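Local coordinates for protein alkaline phosphatase (Thermus thermophilus, PDB 7KWD) that probably hydrolyses phosphate monoesters as a zinc- and magnesium-dependent homodimeric alkaline phosphatase, at residues P344-L356 with V365-L377. Numbering follows the deposited sequence.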
ATOM      1  N   PRO A 344      19.833   6.451  13.625  1.00 30.69           N
ATOM      2  CA  PRO A 344      20.173   7.386  14.712  1.00 37.18           C
ATOM      3  C   PRO A 344      19.021   7.750  15.616  1.00 38.16           C
ATOM      4  O   PRO A 344      19.285   8.301  16.697  1.00 31.67           O
ATOM      5  CB  PRO A 344      20.677   8.641  13.964  1.00 33.46           C
ATOM      6  CG  PRO A 344      21.198   8.083  12.632  1.00 43.44           C
ATOM      7  CD  PRO A 344      20.170   7.012  12.297  1.00 38.38           C
ATOM      8  N   GLN A 345      17.766   7.497  15.221  1.00 34.21           N
ATOM      9  CA  GLN A 345      16.635   7.931  16.041  1.00 29.83           C
ATOM     10  C   GLN A 345      16.631   7.214  17.383  1.00 27.18           C
ATOM     11  O   GLN A 345      16.999   6.045  17.491  1.00 28.59           O
ATOM     12  CB  GLN A 345      15.325   7.708  15.297  1.00 32.89           C
ATOM     13  CG  GLN A 345      15.242   8.574  14.071  1.00 27.33           C
ATOM     14  CD  GLN A 345      13.851   8.699  13.555  1.00 31.43           C
ATOM     15  OE1 GLN A 345      12.921   8.223  14.173  1.00 28.67           O
ATOM     16  NE2 GLN A 345      13.694   9.367  12.423  1.00 36.01           N
ATOM     17  N   ARG A 346      16.259   7.958  18.431  1.00 28.80           N
ATOM     18  CA  ARG A 346      16.315   7.465  19.796  1.00 29.49           C
ATOM     19  C   ARG A 346      15.032   7.741  20.581  1.00 29.03           C
ATOM     20  O   ARG A 346      14.939   7.322  21.745  1.00 27.84           O
ATOM     21  CB  ARG A 346      17.511   8.081  20.559  1.00 31.14           C
ATOM     22  CG  ARG A 346      18.898   7.649  20.068  1.00 33.40           C
ATOM     23  CD  ARG A 346      19.221   6.216  20.466  1.00 37.01           C
ATOM     24  NE  ARG A 346      20.505   5.812  19.921  1.00 38.86           N
ATOM     25  CZ  ARG A 346      20.687   5.324  18.700  1.00 42.74           C
ATOM     26  NH1 ARG A 346      19.656   5.153  17.875  1.00 34.75           N
ATOM     27  NH2 ARG A 346      21.903   4.983  18.310  1.00 44.98           N
ATOM     28  N   ALA A 347      14.050   8.429  19.996  1.00 29.71           N
ATOM     29  CA  ALA A 347      12.777   8.627  20.684  1.00 34.62           C
ATOM     30  C   ALA A 347      11.699   8.987  19.662  1.00 28.42           C
ATOM     31  O   ALA A 347      11.984   9.374  18.523  1.00 26.63           O
ATOM     32  CB  ALA A 347      12.884   9.724  21.762  1.00 34.23           C
ATOM     33  N   SER A 348      10.451   8.833  20.089  1.00 27.63           N
ATOM     34  CA  SER A 348       9.309   9.196  19.269  1.00 31.62           C
ATOM     35  C   SER A 348       8.964  10.677  19.418  1.00 34.06           C
ATOM     36  O   SER A 348       9.365  11.338  20.368  1.00 33.52           O
ATOM     37  CB  SER A 348       8.095   8.374  19.696  1.00 32.30           C
ATOM     38  OG  SER A 348       7.732   8.705  21.041  1.00 31.05           O
ATOM     39  N   PHE A 349       8.166  11.183  18.474  1.00 31.88           N
ATOM     40  CA  PHE A 349       7.585  12.516  18.608  1.00 35.91           C
ATOM     41  C   PHE A 349       6.809  12.662  19.917  1.00 36.34           C
ATOM     42  O   PHE A 349       6.748  13.754  20.485  1.00 35.65           O
ATOM     43  CB  PHE A 349       6.652  12.791  17.426  1.00 34.51           C
ATOM     44  CG  PHE A 349       7.355  13.101  16.116  1.00 35.93           C
ATOM     45  CD1 PHE A 349       8.652  13.582  16.089  1.00 33.16           C
ATOM     46  CD2 PHE A 349       6.691  12.931  14.907  1.00 32.16           C
ATOM     47  CE1 PHE A 349       9.262  13.885  14.888  1.00 34.83           C
ATOM     48  CE2 PHE A 349       7.303  13.220  13.714  1.00 31.69           C
ATOM     49  CZ  PHE A 349       8.588  13.709  13.704  1.00 30.13           C
ATOM     50  N   GLU A 350       6.174  11.586  20.379  1.00 35.99           N
ATOM     51  CA  GLU A 350       5.367  11.630  21.596  1.00 27.49           C
ATOM     52  C   GLU A 350       6.235  11.892  22.804  1.00 36.85           C
ATOM     53  O   GLU A 350       5.863  12.656  23.704  1.00 36.44           O
ATOM     54  CB  GLU A 350       4.608  10.311  21.753  1.00 34.34           C
ATOM     55  CG  GLU A 350       3.973  10.074  23.119  1.00 37.94           C
ATOM     56  CD  GLU A 350       3.221   8.739  23.183  1.00 34.70           C
ATOM     57  OE1 GLU A 350       3.764   7.766  23.755  1.00 35.61           O
ATOM     58  OE2 GLU A 350       2.093   8.659  22.650  1.00 32.08           O
ATOM     59  N   HIS A 351       7.400  11.257  22.836  1.00 35.26           N
ATOM     60  CA  HIS A 351       8.323  11.457  23.947  1.00 39.87           C
ATOM     61  C   HIS A 351       8.981  12.820  23.856  1.00 36.97           C
ATOM     62  O   HIS A 351       9.041  13.552  24.849  1.00 36.29           O
ATOM     63  CB  HIS A 351       9.335  10.343  23.930  1.00 33.24           C
ATOM     64  CG  HIS A 351      10.323  10.398  25.036  1.00 35.05           C
ATOM     65  ND1 HIS A 351      10.097   9.808  26.256  1.00 39.29           N
ATOM     66  CD2 HIS A 351      11.560  10.940  25.093  1.00 37.83           C
ATOM     67  CE1 HIS A 351      11.160   9.979  27.017  1.00 41.40           C
ATOM     68  NE2 HIS A 351      12.063  10.657  26.334  1.00 40.02           N
ATOM     69  N   MET A 352       9.421  13.205  22.658  1.00 34.81           N
ATOM     70  CA  MET A 352       9.910  14.559  22.444  1.00 39.54           C
ATOM     71  C   MET A 352       8.916  15.583  22.972  1.00 41.72           C
ATOM     72  O   MET A 352       9.276  16.457  23.761  1.00 43.58           O
ATOM     73  CB  MET A 352      10.195  14.786  20.957  1.00 36.94           C
ATOM     74  CG  MET A 352      11.404  13.958  20.449  1.00 38.51           C
ATOM     75  SD  MET A 352      11.623  13.919  18.635  1.00 36.73           S
ATOM     76  CE  MET A 352      11.896  15.727  18.364  1.00 40.34           C
ATOM     77  N   LEU A 353       7.649  15.484  22.558  1.00 38.25           N
ATOM     78  CA  LEU A 353       6.653  16.445  23.019  1.00 38.88           C
ATOM     79  C   LEU A 353       6.573  16.441  24.543  1.00 42.86           C
ATOM     80  O   LEU A 353       6.474  17.493  25.182  1.00 48.46           O
ATOM     81  CB  LEU A 353       5.301  16.118  22.417  1.00 38.35           C
ATOM     82  CG  LEU A 353       4.751  16.935  21.257  1.00 43.86           C
ATOM     83  CD1 LEU A 353       5.759  17.867  20.625  1.00 43.82           C
ATOM     84  CD2 LEU A 353       4.152  16.015  20.170  1.00 37.74           C
ATOM     85  N   ARG A 354       6.627  15.265  25.146  1.00 33.23           N
ATOM     86  CA  ARG A 354       6.602  15.186  26.601  1.00 40.88           C
ATOM     87  C   ARG A 354       7.796  15.926  27.193  1.00 41.47           C
ATOM     88  O   ARG A 354       7.646  16.751  28.095  1.00 45.31           O
ATOM     89  CB  ARG A 354       6.569  13.713  26.982  1.00 44.07           C
ATOM     90  CG  ARG A 354       6.219  13.360  28.378  1.00 56.90           C
ATOM     91  CD  ARG A 354       6.247  11.831  28.481  1.00 72.47           C
ATOM     92  NE  ARG A 354       5.154  11.207  27.724  1.00 74.41           N
ATOM     93  CZ  ARG A 354       5.242  10.088  26.989  1.00 78.47           C
ATOM     94  NH1 ARG A 354       6.398   9.406  26.853  1.00 58.11           N
ATOM     95  NH2 ARG A 354       4.141   9.646  26.380  1.00 61.26           N
ATOM     96  N   VAL A 355       8.984  15.690  26.642  1.00 37.69           N
ATOM     97  CA  VAL A 355      10.206  16.327  27.120  1.00 46.47           C
ATOM     98  C   VAL A 355      10.129  17.841  26.979  1.00 44.82           C
ATOM     99  O   VAL A 355      10.588  18.594  27.847  1.00 49.11           O
ATOM    100  CB  VAL A 355      11.418  15.781  26.336  1.00 36.10           C
ATOM    101  CG1 VAL A 355      12.524  16.823  26.344  1.00 46.55           C
ATOM    102  CG2 VAL A 355      11.870  14.467  26.873  1.00 40.02           C
ATOM    103  N   LEU A 356       9.608  18.300  25.846  1.00 38.04           N
ATOM    104  CA  LEU A 356       9.576  19.715  25.520  1.00 42.90           C
ATOM    105  C   LEU A 356       8.583  20.498  26.371  1.00 52.91           C
ATOM    106  O   LEU A 356       8.752  21.710  26.562  1.00 45.44           O
ATOM    107  CB  LEU A 356       9.213  19.865  24.053  1.00 39.57           C
ATOM    108  CG  LEU A 356      10.323  19.537  23.058  1.00 48.57           C
ATOM    109  CD1 LEU A 356       9.738  19.555  21.652  1.00 39.67           C
ATOM    110  CD2 LEU A 356      11.484  20.525  23.192  1.00 46.15           C
ATOM    111  N   VAL A 365      13.540  22.840  21.132  1.00 42.26           N
ATOM    112  CA  VAL A 365      13.100  22.030  19.997  1.00 40.58           C
ATOM    113  C   VAL A 365      14.306  21.535  19.209  1.00 49.02           C
ATOM    114  O   VAL A 365      14.512  20.325  19.020  1.00 39.82           O
ATOM    115  CB  VAL A 365      12.150  22.852  19.107  1.00 45.68           C
ATOM    116  CG1 VAL A 365      11.959  22.201  17.712  1.00 46.78           C
ATOM    117  CG2 VAL A 365      10.817  23.070  19.842  1.00 44.54           C
ATOM    118  N   LYS A 366      15.122  22.478  18.742  1.00 42.42           N
ATOM    119  CA  LYS A 366      16.291  22.140  17.942  1.00 43.32           C
ATOM    120  C   LYS A 366      17.147  21.097  18.641  1.00 41.94           C
ATOM    121  O   LYS A 366      17.621  20.143  18.010  1.00 45.53           O
ATOM    122  CB  LYS A 366      17.068  23.427  17.643  1.00 43.10           C
ATOM    123  CG  LYS A 366      18.264  23.268  16.744  1.00 52.61           C
ATOM    124  CD  LYS A 366      18.823  24.629  16.233  1.00 69.99           C
ATOM    125  CE  LYS A 366      17.732  25.662  15.946  1.00 62.85           C
ATOM    126  NZ  LYS A 366      18.146  26.724  14.990  1.00 60.58           N
ATOM    127  N   GLU A 367      17.321  21.229  19.949  1.00 34.43           N
ATOM    128  CA  GLU A 367      18.127  20.244  20.654  1.00 40.52           C
ATOM    129  C   GLU A 367      17.418  18.900  20.709  1.00 45.20           C
ATOM    130  O   GLU A 367      18.068  17.850  20.602  1.00 39.95           O
ATOM    131  CB  GLU A 367      18.461  20.741  22.058  1.00 37.40           C
ATOM    132  CG  GLU A 367      19.118  19.716  22.966  1.00 40.25           C
ATOM    133  CD  GLU A 367      20.393  19.106  22.407  1.00 48.21           C
ATOM    134  OE1 GLU A 367      20.923  19.597  21.374  1.00 49.83           O
ATOM    135  OE2 GLU A 367      20.860  18.122  23.020  1.00 44.73           O
ATOM    136  N   ALA A 368      16.088  18.907  20.877  1.00 43.09           N
ATOM    137  CA  ALA A 368      15.339  17.652  20.940  1.00 41.74           C
ATOM    138  C   ALA A 368      15.446  16.879  19.627  1.00 38.19           C
ATOM    139  O   ALA A 368      15.723  15.674  19.624  1.00 37.30           O
ATOM    140  CB  ALA A 368      13.877  17.931  21.284  1.00 38.54           C
ATOM    141  N   PHE A 369      15.269  17.568  18.500  1.00 34.18           N
ATOM    142  CA  PHE A 369      15.440  16.920  17.205  1.00 39.17           C
ATOM    143  C   PHE A 369      16.861  16.401  17.005  1.00 46.20           C
ATOM    144  O   PHE A 369      17.054  15.311  16.441  1.00 36.22           O
ATOM    145  CB  PHE A 369      15.066  17.890  16.096  1.00 36.93           C
ATOM    146  CG  PHE A 369      13.606  17.886  15.776  1.00 42.42           C
ATOM    147  CD1 PHE A 369      12.720  18.547  16.596  1.00 35.88           C
ATOM    148  CD2 PHE A 369      13.121  17.219  14.653  1.00 42.48           C
ATOM    149  CE1 PHE A 369      11.366  18.545  16.309  1.00 41.14           C
ATOM    150  CE2 PHE A 369      11.773  17.217  14.357  1.00 36.70           C
ATOM    151  CZ  PHE A 369      10.890  17.882  15.193  1.00 33.40           C
ATOM    152  N   ARG A 370      17.870  17.173  17.431  1.00 40.95           N
ATOM    153  CA  ARG A 370      19.250  16.710  17.352  1.00 38.23           C
ATOM    154  C   ARG A 370      19.436  15.436  18.161  1.00 36.05           C
ATOM    155  O   ARG A 370      19.973  14.440  17.669  1.00 37.29           O
ATOM    156  CB  ARG A 370      20.198  17.806  17.860  1.00 44.76           C
ATOM    157  CG  ARG A 370      21.677  17.702  17.409  1.00 45.73           C
ATOM    158  CD  ARG A 370      22.637  18.469  18.362  1.00 55.33           C
ATOM    159  NE  ARG A 370      22.510  17.999  19.746  1.00 48.28           N
ATOM    160  CZ  ARG A 370      22.920  16.802  20.162  1.00 51.03           C
ATOM    161  NH1 ARG A 370      23.506  15.984  19.306  1.00 53.58           N
ATOM    162  NH2 ARG A 370      22.748  16.415  21.423  1.00 45.60           N
ATOM    163  N   ALA A 371      19.008  15.447  19.409  1.00 40.07           N
ATOM    164  CA  ALA A 371      19.323  14.329  20.276  1.00 40.02           C
ATOM    165  C   ALA A 371      18.482  13.092  19.989  1.00 36.32           C
ATOM    166  O   ALA A 371      18.978  11.975  20.117  1.00 39.86           O
ATOM    167  CB  ALA A 371      19.136  14.755  21.730  1.00 40.56           C
ATOM    168  N   MET A 372      17.236  13.257  19.574  1.00 37.43           N
ATOM    169  CA  MET A 372      16.327  12.129  19.479  1.00 38.84           C
ATOM    170  C   MET A 372      15.988  11.720  18.057  1.00 38.14           C
ATOM    171  O   MET A 372      15.586  10.570  17.855  1.00 30.36           O
ATOM    172  CB  MET A 372      15.054  12.447  20.279  1.00 46.23           C
ATOM    173  CG  MET A 372      15.342  12.516  21.799  1.00 46.74           C
ATOM    174  SD  MET A 372      13.933  12.962  22.853  1.00 52.40           S
ATOM    175  CE  MET A 372      14.298  14.694  23.184  1.00 54.26           C
ATOM    176  N   LYS A 373      16.197  12.595  17.068  1.00 34.70           N
ATOM    177  CA  LYS A 373      16.037  12.231  15.668  1.00 34.31           C
ATOM    178  C   LYS A 373      17.315  12.278  14.833  1.00 33.85           C
ATOM    179  O   LYS A 373      17.283  11.825  13.690  1.00 33.60           O
ATOM    180  CB  LYS A 373      14.985  13.143  15.010  1.00 33.60           C
ATOM    181  CG  LYS A 373      13.570  12.940  15.595  1.00 38.78           C
ATOM    182  CD  LYS A 373      13.077  11.503  15.376  1.00 31.82           C
ATOM    183  CE  LYS A 373      11.555  11.373  15.622  1.00 36.18           C
ATOM    184  NZ  LYS A 373      11.207   9.947  15.941  1.00 30.34           N
ATOM    185  N   GLY A 374      18.433  12.770  15.368  1.00 35.88           N
ATOM    186  CA  GLY A 374      19.627  12.946  14.571  1.00 32.25           C
ATOM    187  C   GLY A 374      19.490  13.993  13.478  1.00 37.66           C
ATOM    188  O   GLY A 374      20.116  13.872  12.425  1.00 38.09           O
ATOM    189  N   VAL A 375      18.669  15.009  13.704  1.00 29.91           N
ATOM    190  CA  VAL A 375      18.297  15.997  12.698  1.00 43.29           C
ATOM    191  C   VAL A 375      18.741  17.372  13.188  1.00 43.46           C
ATOM    192  O   VAL A 375      18.595  17.688  14.375  1.00 38.26           O
ATOM    193  CB  VAL A 375      16.769  15.987  12.441  1.00 42.05           C
ATOM    194  CG1 VAL A 375      16.286  17.278  11.756  1.00 36.45           C
ATOM    195  CG2 VAL A 375      16.373  14.774  11.602  1.00 39.27           C
ATOM    196  N   ASP A 376      19.259  18.189  12.263  1.00 40.04           N
ATOM    197  CA  ASP A 376      19.716  19.556  12.549  1.00 42.87           C
ATOM    198  C   ASP A 376      18.735  20.506  11.877  1.00 37.40           C
ATOM    199  O   ASP A 376      18.830  20.769  10.677  1.00 38.50           O
ATOM    200  CB  ASP A 376      21.142  19.787  12.048  1.00 41.58           C
ATOM    201  CG  ASP A 376      22.170  18.997  12.836  1.00 46.14           C
ATOM    202  OD1 ASP A 376      22.072  18.964  14.092  1.00 56.94           O
ATOM    203  OD2 ASP A 376      23.073  18.395  12.203  1.00 53.66           O
ATOM    204  N   LEU A 377      17.781  21.001  12.658  1.00 41.39           N
ATOM    205  CA  LEU A 377      16.737  21.862  12.137  1.00 38.09           C
ATOM    206  C   LEU A 377      17.240  23.277  11.875  1.00 42.14           C
ATOM    207  O   LEU A 377      18.055  23.817  12.625  1.00 44.80           O
ATOM    208  CB  LEU A 377      15.583  21.922  13.136  1.00 42.21           C
ATOM    209  CG  LEU A 377      14.595  20.756  13.148  1.00 46.65           C
ATOM    210  CD1 LEU A 377      13.512  21.044  14.200  1.00 40.43           C
ATOM    211  CD2 LEU A 377      13.975  20.541  11.785  1.00 41.59           C
TER
HETATM  212  O   HOH W   1      15.838  10.830  11.510  1.00 32.62           O
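K373 NZ is held by two oxygens of the loop before helix 349-356. K373 NZ donates to A347 O at 2.8 Å, in the carbonyl plane. It also donates to Q345 OE1, from above that amide's plane. D282 adds a salt bridge. A bend at chi2 (-61°) turns the lysine chain back toward the loop, and K373 CE lies 3.5 Å from F349 CE1. NZ stands off-centre over the F349 ring in a cation-pi contact. With an alanine in place of K373, Q345 OE1 and A347 O would probably lose this donor, and D282 its salt bridge, though D282 would keep the bond from F349 N. A water bridges Q345 NE2 and K373 O. M372 O takes a straight bond from R346 N (2.8 Å) and a weak one from A347 N. Beyond the loop, helices 349-356 and 362-373 follow one another as a splayed hairpin, roughly antiparallel, with 142° between their axes here. M352 is a knob in the hole formed by A368, F369, M372 and K373. M352 CE sits over one face of the F369 ring, 3.4 Å from F369 CD1, in a CH-pi contact. M372 SD packs on M352 CG at 3.6 Å and meets the H351 ring at its edge. Farther along, L356 CD2 lies 4.0 Å from A368 CB. Helix 406-412 packs on F349 and M352.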